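Local coordinates for protein Afp1 (Serratia entomophila, PDB 6RBN) that probably forms the inner tube of the anti-feeding prophage, a contractile injection system, by stacking into a helical assembly that the sheath surrounds in the extended state, at residues Y12-Y17 with V106-N111; Y78-A83 with Q135-M140; F19-G24 with I64-G69; T31-L36 with I94-T99. All blocks are in the same frame, centred on the assembly; numbering follows the deposited sequence.

Interaction 1: Y12-Y17 with V106-N111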
loop_
_atom_site.group_PDB
_atom_site.type_symbol
_atom_site.label_atom_id
_atom_site.label_comp_id
_atom_site.label_asym_id
_atom_site.label_seq_id
_atom_site.Cartn_x
_atom_site.Cartn_y
_atom_site.Cartn_z
ATOM N N TYR A 12 -8.857 -38.750 -18.243
ATOM C CA TYR A 12 -8.914 -37.291 -18.282
ATOM C C TYR A 12 -8.787 -36.784 -19.715
ATOM O O TYR A 12 -8.176 -37.462 -20.548
ATOM C CB TYR A 12 -7.823 -36.631 -17.418
ATOM C CG TYR A 12 -8.063 -36.652 -15.920
ATOM C CD1 TYR A 12 -9.115 -37.363 -15.366
ATOM C CD2 TYR A 12 -7.307 -35.853 -15.077
ATOM C CE1 TYR A 12 -9.346 -37.355 -14.010
ATOM C CE2 TYR A 12 -7.538 -35.829 -13.721
ATOM C CZ TYR A 12 -8.559 -36.580 -13.193
ATOM O OH TYR A 12 -8.791 -36.557 -11.842
ATOM N N PRO A 13 -9.355 -35.618 -20.040
ATOM C CA PRO A 13 -9.246 -35.097 -21.409
ATOM C C PRO A 13 -7.823 -34.698 -21.758
ATOM O O PRO A 13 -6.956 -34.511 -20.904
ATOM C CB PRO A 13 -10.170 -33.880 -21.400
ATOM C CG PRO A 13 -11.074 -34.089 -20.284
ATOM C CD PRO A 13 -10.296 -34.808 -19.247
ATOM N N ILE A 14 -7.588 -34.567 -23.054
ATOM C CA ILE A 14 -6.259 -34.341 -23.614
ATOM C C ILE A 14 -6.125 -32.859 -23.941
ATOM O O ILE A 14 -7.026 -32.295 -24.567
ATOM C CB ILE A 14 -6.026 -35.196 -24.870
ATOM C CG1 ILE A 14 -6.238 -36.670 -24.540
ATOM C CG2 ILE A 14 -4.622 -35.001 -25.390
ATOM C CD1 ILE A 14 -6.337 -37.544 -25.748
ATOM N N PRO A 15 -5.052 -32.196 -23.522
ATOM C CA PRO A 15 -4.856 -30.794 -23.903
ATOM C C PRO A 15 -4.363 -30.645 -25.335
ATOM O O PRO A 15 -4.043 -31.621 -26.014
ATOM C CB PRO A 15 -3.811 -30.304 -22.902
ATOM C CG PRO A 15 -3.068 -31.521 -22.523
ATOM C CD PRO A 15 -4.058 -32.635 -22.530
ATOM N N THR A 16 -4.294 -29.393 -25.788
ATOM C CA THR A 16 -4.011 -29.073 -27.181
ATOM C C THR A 16 -2.552 -28.749 -27.460
ATOM O O THR A 16 -2.155 -28.743 -28.627
ATOM C CB THR A 16 -4.838 -27.872 -27.643
ATOM O OG1 THR A 16 -4.518 -26.735 -26.834
ATOM C CG2 THR A 16 -6.298 -28.147 -27.543
ATOM N N TYR A 17 -1.747 -28.460 -26.445
ATOM C CA TYR A 17 -0.450 -27.844 -26.675
ATOM C C TYR A 17 0.637 -28.830 -27.076
ATOM O O TYR A 17 1.780 -28.413 -27.276
ATOM C CB TYR A 17 -0.009 -27.047 -25.439
ATOM C CG TYR A 17 0.183 -27.842 -24.167
ATOM C CD1 TYR A 17 -0.859 -28.009 -23.270
ATOM C CD2 TYR A 17 1.416 -28.398 -23.846
ATOM C CE1 TYR A 17 -0.684 -28.721 -22.104
ATOM C CE2 TYR A 17 1.594 -29.115 -22.690
ATOM C CZ TYR A 17 0.541 -29.271 -21.825
ATOM O OH TYR A 17 0.720 -29.982 -20.667
ATOM N N VAL A 106 1.205 -41.799 -29.085
ATOM C CA VAL A 106 0.200 -41.040 -29.818
ATOM C C VAL A 106 -1.150 -41.322 -29.185
ATOM O O VAL A 106 -1.541 -42.484 -29.033
ATOM C CB VAL A 106 0.205 -41.406 -31.310
ATOM C CG1 VAL A 106 -0.994 -40.812 -32.008
ATOM C CG2 VAL A 106 1.472 -40.902 -31.957
ATOM N N LEU A 107 -1.863 -40.264 -28.806
ATOM C CA LEU A 107 -3.118 -40.425 -28.083
ATOM C C LEU A 107 -4.310 -40.458 -29.036
ATOM O O LEU A 107 -5.031 -41.455 -29.107
ATOM C CB LEU A 107 -3.265 -39.291 -27.066
ATOM C CG LEU A 107 -2.140 -39.217 -26.035
ATOM C CD1 LEU A 107 -2.281 -37.974 -25.185
ATOM C CD2 LEU A 107 -2.115 -40.463 -25.175
ATOM N N VAL A 108 -4.528 -39.364 -29.765
ATOM C CA VAL A 108 -5.551 -39.253 -30.801
ATOM C C VAL A 108 -4.916 -38.498 -31.957
ATOM O O VAL A 108 -4.323 -37.438 -31.750
ATOM C CB VAL A 108 -6.816 -38.512 -30.313
ATOM C CG1 VAL A 108 -7.775 -38.264 -31.456
ATOM C CG2 VAL A 108 -7.544 -39.283 -29.226
ATOM N N SER A 109 -5.024 -39.035 -33.169
ATOM C CA SER A 109 -4.445 -38.368 -34.322
ATOM C C SER A 109 -5.507 -38.071 -35.368
ATOM O O SER A 109 -6.545 -38.727 -35.444
ATOM C CB SER A 109 -3.318 -39.198 -34.940
ATOM O OG SER A 109 -3.806 -40.383 -35.511
ATOM N N TRP A 110 -5.221 -37.051 -36.174
ATOM C CA TRP A 110 -6.073 -36.597 -37.266
ATOM C C TRP A 110 -5.336 -36.814 -38.576
ATOM O O TRP A 110 -4.224 -36.312 -38.752
ATOM C CB TRP A 110 -6.426 -35.120 -37.099
ATOM C CG TRP A 110 -7.487 -34.834 -36.100
ATOM C CD1 TRP A 110 -8.794 -34.582 -36.357
ATOM C CD2 TRP A 110 -7.346 -34.807 -34.678
ATOM N NE1 TRP A 110 -9.478 -34.380 -35.188
ATOM C CE2 TRP A 110 -8.610 -34.515 -34.140
ATOM C CE3 TRP A 110 -6.272 -34.992 -33.806
ATOM C CZ2 TRP A 110 -8.829 -34.406 -32.773
ATOM C CZ3 TRP A 110 -6.491 -34.884 -32.454
ATOM C CH2 TRP A 110 -7.760 -34.594 -31.948
ATOM N N ASN A 111 -5.952 -37.554 -39.490
ATOM C CA ASN A 111 -5.347 -37.860 -40.776
ATOM C C ASN A 111 -5.948 -36.986 -41.864
ATOM O O ASN A 111 -7.152 -36.731 -41.880
ATOM C CB ASN A 111 -5.539 -39.331 -41.132
ATOM C CG ASN A 111 -4.862 -40.252 -40.157
ATOM O OD1 ASN A 111 -5.512 -41.027 -39.465
ATOM N ND2 ASN A 111 -3.544 -40.167 -40.089
#

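Interaction 2: Y78-A83 with Q135-M140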
loop_
_atom_site.group_PDB
_atom_site.type_symbol
_atom_site.label_atom_id
_atom_site.label_comp_id
_atom_site.label_asym_id
_atom_site.label_seq_id
_atom_site.Cartn_x
_atom_site.Cartn_y
_atom_site.Cartn_z
ATOM N N TYR A 78 8.388 -23.385 -48.555
ATOM C CA TYR A 78 8.478 -22.563 -49.753
ATOM C C TYR A 78 8.740 -23.394 -50.999
ATOM O O TYR A 78 8.144 -23.130 -52.045
ATOM C CB TYR A 78 9.562 -21.505 -49.593
ATOM C CG TYR A 78 9.786 -20.685 -50.835
ATOM C CD1 TYR A 78 8.850 -19.757 -51.253
ATOM C CD2 TYR A 78 10.945 -20.833 -51.582
ATOM C CE1 TYR A 78 9.052 -19.005 -52.387
ATOM C CE2 TYR A 78 11.157 -20.086 -52.715
ATOM C CZ TYR A 78 10.208 -19.175 -53.110
ATOM O OH TYR A 78 10.421 -18.430 -54.240
ATOM N N GLU A 79 9.613 -24.406 -50.925
ATOM C CA GLU A 79 9.865 -25.202 -52.123
ATOM C C GLU A 79 8.720 -26.141 -52.469
ATOM O O GLU A 79 8.753 -26.754 -53.538
ATOM C CB GLU A 79 11.147 -26.030 -52.023
ATOM C CG GLU A 79 12.425 -25.222 -52.032
ATOM C CD GLU A 79 13.046 -25.104 -50.670
ATOM O OE1 GLU A 79 12.622 -25.860 -49.771
ATOM O OE2 GLU A 79 13.950 -24.264 -50.496
ATOM N N TRP A 80 7.721 -26.270 -51.602
ATOM C CA TRP A 80 6.538 -27.059 -51.902
ATOM C C TRP A 80 5.415 -26.217 -52.489
ATOM O O TRP A 80 4.556 -26.757 -53.192
ATOM C CB TRP A 80 6.097 -27.793 -50.633
ATOM C CG TRP A 80 4.905 -28.671 -50.763
ATOM C CD1 TRP A 80 4.639 -29.551 -51.763
ATOM C CD2 TRP A 80 3.886 -28.864 -49.781
ATOM N NE1 TRP A 80 3.473 -30.223 -51.506
ATOM C CE2 TRP A 80 2.998 -29.827 -50.285
ATOM C CE3 TRP A 80 3.627 -28.293 -48.534
ATOM C CZ2 TRP A 80 1.868 -30.231 -49.587
ATOM C CZ3 TRP A 80 2.506 -28.696 -47.846
ATOM C CH2 TRP A 80 1.639 -29.654 -48.373
ATOM N N ILE A 81 5.425 -24.906 -52.255
ATOM C CA ILE A 81 4.480 -24.004 -52.905
ATOM C C ILE A 81 5.098 -23.319 -54.123
ATOM O O ILE A 81 4.363 -22.754 -54.946
ATOM C CB ILE A 81 3.939 -22.968 -51.890
ATOM C CG1 ILE A 81 2.601 -22.380 -52.344
ATOM C CG2 ILE A 81 4.946 -21.861 -51.657
ATOM C CD1 ILE A 81 1.892 -21.605 -51.296
ATOM N N ASN A 82 6.418 -23.376 -54.286
ATOM C CA ASN A 82 7.032 -22.806 -55.477
ATOM C C ASN A 82 7.000 -23.765 -56.656
ATOM O O ASN A 82 7.127 -23.322 -57.800
ATOM C CB ASN A 82 8.480 -22.408 -55.197
ATOM C CG ASN A 82 8.969 -21.272 -56.080
ATOM O OD1 ASN A 82 10.046 -20.729 -55.852
ATOM N ND2 ASN A 82 8.167 -20.877 -57.059
ATOM N N ALA A 83 6.839 -25.059 -56.406
ATOM C CA ALA A 83 6.889 -26.071 -57.457
ATOM C C ALA A 83 5.491 -26.372 -57.994
ATOM O O ALA A 83 5.019 -27.505 -57.986
ATOM C CB ALA A 83 7.566 -27.332 -56.935
ATOM N N GLN A 135 5.563 -17.758 -40.639
ATOM C CA GLN A 135 4.840 -18.059 -41.860
ATOM C C GLN A 135 3.566 -18.821 -41.537
ATOM O O GLN A 135 3.489 -19.537 -40.540
ATOM C CB GLN A 135 5.705 -18.880 -42.803
ATOM C CG GLN A 135 6.837 -18.111 -43.417
ATOM C CD GLN A 135 7.746 -18.994 -44.223
ATOM O OE1 GLN A 135 7.607 -20.215 -44.215
ATOM N NE2 GLN A 135 8.682 -18.386 -44.939
ATOM N N GLN A 136 2.568 -18.672 -42.399
ATOM C CA GLN A 136 1.251 -19.262 -42.190
ATOM C C GLN A 136 0.756 -19.811 -43.521
ATOM O O GLN A 136 0.406 -19.044 -44.421
ATOM C CB GLN A 136 0.296 -18.227 -41.597
ATOM C CG GLN A 136 -1.126 -18.674 -41.332
ATOM C CD GLN A 136 -2.074 -18.250 -42.439
ATOM O OE1 GLN A 136 -1.838 -17.255 -43.118
ATOM N NE2 GLN A 136 -3.160 -18.980 -42.604
ATOM N N ILE A 137 0.737 -21.135 -43.643
ATOM C CA ILE A 137 0.395 -21.825 -44.881
ATOM C C ILE A 137 -1.010 -22.399 -44.760
ATOM O O ILE A 137 -1.405 -22.892 -43.696
ATOM C CB ILE A 137 1.451 -22.908 -45.213
ATOM C CG1 ILE A 137 1.191 -23.571 -46.566
ATOM C CG2 ILE A 137 1.597 -23.948 -44.112
ATOM C CD1 ILE A 137 2.367 -24.353 -47.079
ATOM N N THR A 138 -1.793 -22.277 -45.828
ATOM C CA THR A 138 -3.108 -22.891 -45.892
ATOM C C THR A 138 -3.090 -24.013 -46.917
ATOM O O THR A 138 -2.433 -23.921 -47.954
ATOM C CB THR A 138 -4.208 -21.902 -46.259
ATOM O OG1 THR A 138 -3.957 -21.368 -47.561
ATOM C CG2 THR A 138 -4.267 -20.774 -45.261
ATOM N N LEU A 139 -3.830 -25.069 -46.613
ATOM C CA LEU A 139 -3.812 -26.288 -47.397
ATOM C C LEU A 139 -5.225 -26.621 -47.838
ATOM O O LEU A 139 -6.195 -26.350 -47.127
ATOM C CB LEU A 139 -3.238 -27.445 -46.587
ATOM C CG LEU A 139 -1.813 -27.286 -46.061
ATOM C CD1 LEU A 139 -1.499 -28.427 -45.137
ATOM C CD2 LEU A 139 -0.819 -27.242 -47.182
ATOM N N MET A 140 -5.334 -27.206 -49.023
ATOM C CA MET A 140 -6.592 -27.716 -49.543
ATOM C C MET A 140 -6.531 -29.233 -49.547
ATOM O O MET A 140 -5.613 -29.818 -50.125
ATOM C CB MET A 140 -6.857 -27.192 -50.951
ATOM C CG MET A 140 -8.161 -27.669 -51.567
ATOM S SD MET A 140 -9.639 -26.991 -50.802
ATOM C CE MET A 140 -9.600 -25.331 -51.465
#

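Interaction 3: F19-G24 with I64-G69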
loop_
_atom_site.group_PDB
_atom_site.type_symbol
_atom_site.label_atom_id
_atom_site.label_comp_id
_atom_site.label_asym_id
_atom_site.label_seq_id
_atom_site.Cartn_x
_atom_site.Cartn_y
_atom_site.Cartn_z
ATOM N N PHE A 19 1.528 -31.622 -29.931
ATOM C CA PHE A 19 1.119 -32.219 -31.188
ATOM C C PHE A 19 2.318 -32.320 -32.111
ATOM O O PHE A 19 3.159 -31.423 -32.160
ATOM C CB PHE A 19 -0.023 -31.423 -31.847
ATOM C CG PHE A 19 0.335 -30.009 -32.213
ATOM C CD1 PHE A 19 0.211 -28.987 -31.289
ATOM C CD2 PHE A 19 0.743 -29.692 -33.498
ATOM C CE1 PHE A 19 0.528 -27.697 -31.625
ATOM C CE2 PHE A 19 1.058 -28.403 -33.838
ATOM C CZ PHE A 19 0.948 -27.406 -32.901
ATOM N N ILE A 20 2.392 -33.422 -32.845
ATOM C CA ILE A 20 3.394 -33.581 -33.887
ATOM C C ILE A 20 2.685 -33.581 -35.231
ATOM O O ILE A 20 1.538 -34.020 -35.352
ATOM C CB ILE A 20 4.247 -34.855 -33.697
ATOM C CG1 ILE A 20 3.377 -36.107 -33.674
ATOM C CG2 ILE A 20 5.060 -34.759 -32.425
ATOM C CD1 ILE A 20 4.164 -37.381 -33.716
ATOM N N VAL A 21 3.361 -33.046 -36.240
ATOM C CA VAL A 21 2.805 -32.913 -37.579
ATOM C C VAL A 21 3.728 -33.657 -38.529
ATOM O O VAL A 21 4.831 -33.187 -38.830
ATOM C CB VAL A 21 2.642 -31.448 -37.998
ATOM C CG1 VAL A 21 2.141 -31.362 -39.424
ATOM C CG2 VAL A 21 1.686 -30.728 -37.073
ATOM N N THR A 22 3.292 -34.825 -38.985
ATOM C CA THR A 22 4.010 -35.579 -40.004
ATOM C C THR A 22 3.500 -35.122 -41.362
ATOM O O THR A 22 2.365 -35.422 -41.739
ATOM C CB THR A 22 3.814 -37.079 -39.815
ATOM O OG1 THR A 22 4.284 -37.462 -38.519
ATOM C CG2 THR A 22 4.589 -37.840 -40.863
ATOM N N LEU A 23 4.334 -34.399 -42.093
ATOM C CA LEU A 23 3.942 -33.735 -43.331
ATOM C C LEU A 23 4.549 -34.524 -44.487
ATOM O O LEU A 23 5.693 -34.305 -44.879
ATOM C CB LEU A 23 4.391 -32.275 -43.303
ATOM C CG LEU A 23 3.908 -31.296 -44.366
ATOM C CD1 LEU A 23 3.653 -29.960 -43.720
ATOM C CD2 LEU A 23 4.925 -31.139 -45.469
ATOM N N GLY A 24 3.771 -35.458 -45.022
ATOM C CA GLY A 24 4.252 -36.311 -46.085
ATOM C C GLY A 24 5.035 -37.488 -45.550
ATOM O O GLY A 24 4.457 -38.464 -45.068
ATOM N N ILE A 64 -7.183 -26.172 -44.200
ATOM C CA ILE A 64 -6.339 -26.449 -43.046
ATOM C C ILE A 64 -5.249 -25.395 -42.976
ATOM O O ILE A 64 -4.588 -25.110 -43.979
ATOM C CB ILE A 64 -5.755 -27.867 -43.143
ATOM C CG1 ILE A 64 -6.900 -28.869 -43.122
ATOM C CG2 ILE A 64 -4.778 -28.144 -42.022
ATOM C CD1 ILE A 64 -6.505 -30.223 -43.540
ATOM N N THR A 65 -5.064 -24.815 -41.794
ATOM C CA THR A 65 -4.089 -23.760 -41.566
ATOM C C THR A 65 -2.979 -24.281 -40.669
ATOM O O THR A 65 -3.240 -24.703 -39.540
ATOM C CB THR A 65 -4.754 -22.540 -40.931
ATOM O OG1 THR A 65 -5.685 -21.961 -41.853
ATOM C CG2 THR A 65 -3.718 -21.519 -40.522
ATOM N N LEU A 66 -1.750 -24.252 -41.172
ATOM C CA LEU A 66 -0.559 -24.573 -40.401
ATOM C C LEU A 66 0.318 -23.334 -40.333
ATOM O O LEU A 66 0.407 -22.580 -41.305
ATOM C CB LEU A 66 0.222 -25.724 -41.034
ATOM C CG LEU A 66 -0.426 -27.102 -41.124
ATOM C CD1 LEU A 66 0.465 -28.043 -41.900
ATOM C CD2 LEU A 66 -0.687 -27.648 -39.752
ATOM N N SER A 67 0.964 -23.112 -39.194
ATOM C CA SER A 67 1.838 -21.956 -39.060
ATOM C C SER A 67 3.061 -22.314 -38.235
ATOM O O SER A 67 2.938 -22.932 -37.175
ATOM C CB SER A 67 1.104 -20.773 -38.428
ATOM O OG SER A 67 0.780 -21.040 -37.083
ATOM N N LYS A 68 4.235 -21.924 -38.724
ATOM C CA LYS A 68 5.491 -22.148 -38.028
ATOM C C LYS A 68 6.376 -20.925 -38.201
ATOM O O LYS A 68 6.046 -19.994 -38.938
ATOM C CB LYS A 68 6.210 -23.396 -38.539
ATOM C CG LYS A 68 6.703 -23.278 -39.959
ATOM C CD LYS A 68 7.470 -24.513 -40.352
ATOM C CE LYS A 68 8.786 -24.551 -39.606
ATOM N NZ LYS A 68 9.651 -25.675 -40.025
ATOM N N GLY A 69 7.521 -20.940 -37.528
ATOM C CA GLY A 69 8.433 -19.821 -37.572
ATOM C C GLY A 69 9.415 -19.898 -38.720
ATOM O O GLY A 69 9.545 -20.914 -39.396
#

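Interaction 4: T31-L36 with I94-T99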
loop_
_atom_site.group_PDB
_atom_site.type_symbol
_atom_site.label_atom_id
_atom_site.label_comp_id
_atom_site.label_asym_id
_atom_site.label_seq_id
_atom_site.Cartn_x
_atom_site.Cartn_y
_atom_site.Cartn_z
ATOM N N THR A 31 3.608 -24.435 -34.943
ATOM C CA THR A 31 3.093 -23.744 -33.771
ATOM C C THR A 31 1.589 -23.928 -33.630
ATOM O O THR A 31 1.093 -24.218 -32.540
ATOM C CB THR A 31 3.428 -22.257 -33.856
ATOM O OG1 THR A 31 4.837 -22.108 -34.020
ATOM C CG2 THR A 31 3.010 -21.540 -32.591
ATOM N N SER A 32 0.857 -23.757 -34.724
ATOM C CA SER A 32 -0.590 -23.866 -34.719
ATOM C C SER A 32 -1.035 -24.838 -35.800
ATOM O O SER A 32 -0.303 -25.121 -36.748
ATOM C CB SER A 32 -1.258 -22.507 -34.937
ATOM O OG SER A 32 -0.951 -21.613 -33.886
ATOM N N ALA A 33 -2.255 -25.339 -35.633
ATOM C CA ALA A 33 -2.874 -26.234 -36.605
ATOM C C ALA A 33 -4.376 -26.146 -36.395
ATOM O O ALA A 33 -4.876 -26.590 -35.361
ATOM C CB ALA A 33 -2.378 -27.660 -36.429
ATOM N N SER A 34 -5.092 -25.578 -37.357
ATOM C CA SER A 34 -6.524 -25.376 -37.221
ATOM C C SER A 34 -7.233 -25.723 -38.521
ATOM O O SER A 34 -6.615 -25.831 -39.581
ATOM C CB SER A 34 -6.847 -23.933 -36.820
ATOM O OG SER A 34 -6.484 -23.031 -37.847
ATOM N N GLY A 35 -8.544 -25.903 -38.419
ATOM C CA GLY A 35 -9.376 -26.112 -39.584
ATOM C C GLY A 35 -9.554 -27.545 -40.014
ATOM O O GLY A 35 -9.837 -27.791 -41.190
ATOM N N LEU A 36 -9.407 -28.504 -39.106
ATOM C CA LEU A 36 -9.496 -29.916 -39.468
ATOM C C LEU A 36 -10.910 -30.426 -39.204
ATOM O O LEU A 36 -11.139 -31.377 -38.463
ATOM C CB LEU A 36 -8.449 -30.727 -38.711
ATOM C CG LEU A 36 -7.006 -30.675 -39.229
ATOM C CD1 LEU A 36 -6.236 -29.449 -38.767
ATOM C CD2 LEU A 36 -6.263 -31.924 -38.866
ATOM N N ILE A 94 -1.153 -35.424 -44.446
ATOM C CA ILE A 94 -0.778 -34.784 -43.191
ATOM C C ILE A 94 -1.335 -35.609 -42.042
ATOM O O ILE A 94 -2.483 -36.063 -42.092
ATOM C CB ILE A 94 -1.313 -33.339 -43.129
ATOM C CG1 ILE A 94 -1.015 -32.587 -44.423
ATOM C CG2 ILE A 94 -0.717 -32.587 -41.958
ATOM C CD1 ILE A 94 0.431 -32.455 -44.742
ATOM N N MET A 95 -0.528 -35.806 -41.003
ATOM C CA MET A 95 -0.991 -36.424 -39.770
ATOM C C MET A 95 -0.678 -35.495 -38.612
ATOM O O MET A 95 0.479 -35.123 -38.414
ATOM C CB MET A 95 -0.321 -37.770 -39.526
ATOM C CG MET A 95 -0.918 -38.523 -38.362
ATOM S SD MET A 95 0.061 -39.963 -37.943
ATOM C CE MET A 95 -0.134 -40.891 -39.442
ATOM N N ILE A 96 -1.699 -35.127 -37.845
ATOM C CA ILE A 96 -1.530 -34.297 -36.660
ATOM C C ILE A 96 -1.957 -35.134 -35.464
ATOM O O ILE A 96 -3.139 -35.462 -35.319
ATOM C CB ILE A 96 -2.333 -32.995 -36.746
ATOM C CG1 ILE A 96 -1.843 -32.161 -37.925
ATOM C CG2 ILE A 96 -2.192 -32.208 -35.471
ATOM C CD1 ILE A 96 -2.701 -30.973 -38.226
ATOM N N SER A 97 -1.000 -35.474 -34.608
ATOM C CA SER A 97 -1.197 -36.440 -33.537
ATOM C C SER A 97 -1.074 -35.752 -32.187
ATOM O O SER A 97 -0.033 -35.163 -31.891
ATOM C CB SER A 97 -0.155 -37.556 -33.625
ATOM O OG SER A 97 -0.201 -38.223 -34.868
ATOM N N LEU A 98 -2.116 -35.845 -31.362
ATOM C CA LEU A 98 -1.980 -35.470 -29.958
ATOM C C LEU A 98 -1.071 -36.472 -29.265
ATOM O O LEU A 98 -1.300 -37.682 -29.334
ATOM C CB LEU A 98 -3.338 -35.403 -29.270
ATOM C CG LEU A 98 -4.197 -34.197 -29.637
ATOM C CD1 LEU A 98 -5.550 -34.296 -28.982
ATOM C CD2 LEU A 98 -3.496 -32.941 -29.197
ATOM N N THR A 99 -0.041 -35.969 -28.601
ATOM C CA THR A 99 1.117 -36.772 -28.264
ATOM C C THR A 99 1.338 -36.728 -26.754
ATOM O O THR A 99 0.850 -35.835 -26.058
ATOM C CB THR A 99 2.343 -36.245 -29.041
ATOM O OG1 THR A 99 1.941 -35.966 -30.384
ATOM C CG2 THR A 99 3.445 -37.277 -29.156
#

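Interaction 1: Y12-Y17 with V106-N111
The loop that joins helix 8-11 to strand 19-23 lays one side chain, I14, against the corner where strand 106-107 gives way to strand 109-121. The backbones stay well apart, with I14 CA and L107 CA separated by 8.2 Å, so side chains alone bridge the gap and the contact is purely apolar. I14 CG1 stands anti to the carbonyl carbon (chi1 -56°) and the chain continues extended, which brings CD1 up to the corner. There I14 CD1 lies 3.8 Å from L107 CB and 4.1 Å from V108 CG2, touching two consecutive residues. The other branch is used as well: I14 CG2 meets L107 CD1 at 3.8 Å, and the I14 and L107 side chains meet at a slant. That both L107 and V108 present their side chains to I14 follows from the turn at V108, which breaks the usual in-out order of a strand; beyond it, 109-121 continues through the curled antiparallel sheet of this gp19-like tube protein. L107 and V108 are tied by backbone hydrogen bonds to L98 on strand 92-99. On the loop side, the backbone of I14 hydrogen-bonds to a second subunit, whose F71 packs on P13, while Y12 meets F53 of a third subunit edge-to-face.

Interaction 2: Y78-A83 with Q135-M140
W80 reaches from the short, weakly bonded helix 78-81 to two aliphatic residues of strand 134-140, and its indole can be followed outward atom by atom. The bond from CA to CB already points to the strand; a chi1 of -179° takes the indole away from the backbone N, and chi2 of 44° sets how the ring is turned. On the five-membered ring, NE1 hydrogen-bonds to the backbone carbonyl of E90, which anchors that part of the indole. W80 CE3 comes next, 4.4 Å from I137 CD1, a looser approach. At the far end of the ring the contact is closer: L139 CD2 sits 3.7 Å from W80 CZ3 and 3.6 Å from W80 CH2, so a single methyl meets two neighbouring ring carbons. Both methyls come in obliquely to the ring, and the axis of L139 runs at about a right angle to that of W80. L139 CG is anti to the carbonyl carbon (chi1 -59°), which turns its branched end to the indole although CB itself does not aim at the helix. Through W80 the helix rests on I137 and L139 of strand 134-140, with K92 in a cation-pi contact with W80 and P117 of strand 109-121 packing on it, while I137 and L139 also touch L66 on the adjoining strand 63-69.

Interaction 3: F19-G24 with I64-G69
V21 and L23 of strand 19-23 meet L66 of strand 63-69 across the interior of the curled antiparallel sheet, the barrel-like fold expected of a gp19-type tail tube protein. The two strands face each other without pairing: V21 CA and L66 CA are 9.4 Å apart, well beyond the spacing of paired strands, and only side chains fill the interval. Strand 19-23 begins with F19, whose ring is met at its edge, in plane, by V21 CG2, 3.8 Å from F19 CD2; the aromatic group therefore flanks the contact from within its own strand. At V21 the other methyl is turned across: CG1 is anti to the backbone N (chi1 177°) and V21 CG1 approaches L66 CD1 at 4.5 Å, a loose contact. T22 points to the other side and its backbone hydrogen-bonds to M95, fastening the strand to 92-99. L23 again points inward, where M77 and I94 also touch it, and the strand ends at G24. L66 answers from strand 63-69 with CG anti to the carbonyl carbon (chi1 -64°), and its CD1 serves both V21 and L23. The L23 and L66 side chains run antiparallel, side by side, and their nearest approach is methyl to methyl, L23 CD1 to L66 CD1 at 4.1 Å.

Interaction 4: T31-L36 with I94-T99
A33, L36 and I96 carry no ring or other flat side-chain group, so the contact has neither faces nor edges of its own; the aromatic groups lie around it, W110 against L36 and F125 of a second subunit against A33 and I96. Everything converges on one methyl. I96 CD1 lies 3.8 Å from A33 CB, 3.7 Å from L36 CD2 and 3.9 Å from L36 CD1; it touches A33 on one side and both leucine methyls on an adjoining one. The reach comes from I96, whose CG1 is anti to the carbonyl carbon (chi1 -62°) and whose outer bond is extended. A33 CA and I96 CA are 8.2 Å apart, too wide for backbone pairing. Further along 94-99, T99 OG1 donates to S97 O at 2.6 Å, with the donor well above the carbonyl plane (50° out of it). Strand 32-34 pairs with 63-69, where L66 touches A33, whereas I96 is on strand 92-99, flanked by 19-23 and 109-121; the contact therefore joins two parts of the curled sheet. S32 and A33 also pair antiparallel with a strand of the second subunit, so the sheet continues across the interface.

The four contacts draw on one curled sheet. Interactions 3 and 4 are closest, their centres 6 Å apart, and share strand neighbours: a probable hydrogen bond of 2.8 Å joins S67 O to T31 N. Interaction 2 has its centre 11 Å from that of interaction 3 and is linked to it by backbone bonds between strands 63-69 and 134-140. It also touches interaction 4, where L139 CD1 packs 4.2 Å from I94 CG1. Interaction 1 lies 9 Å from interaction 4, centre to centre. Interactions 1 and 2 sit on opposite sides of the chain's centre, about 10 Å apart at their nearest atoms. Interactions 1, 3 and 4 also reach the second subunit.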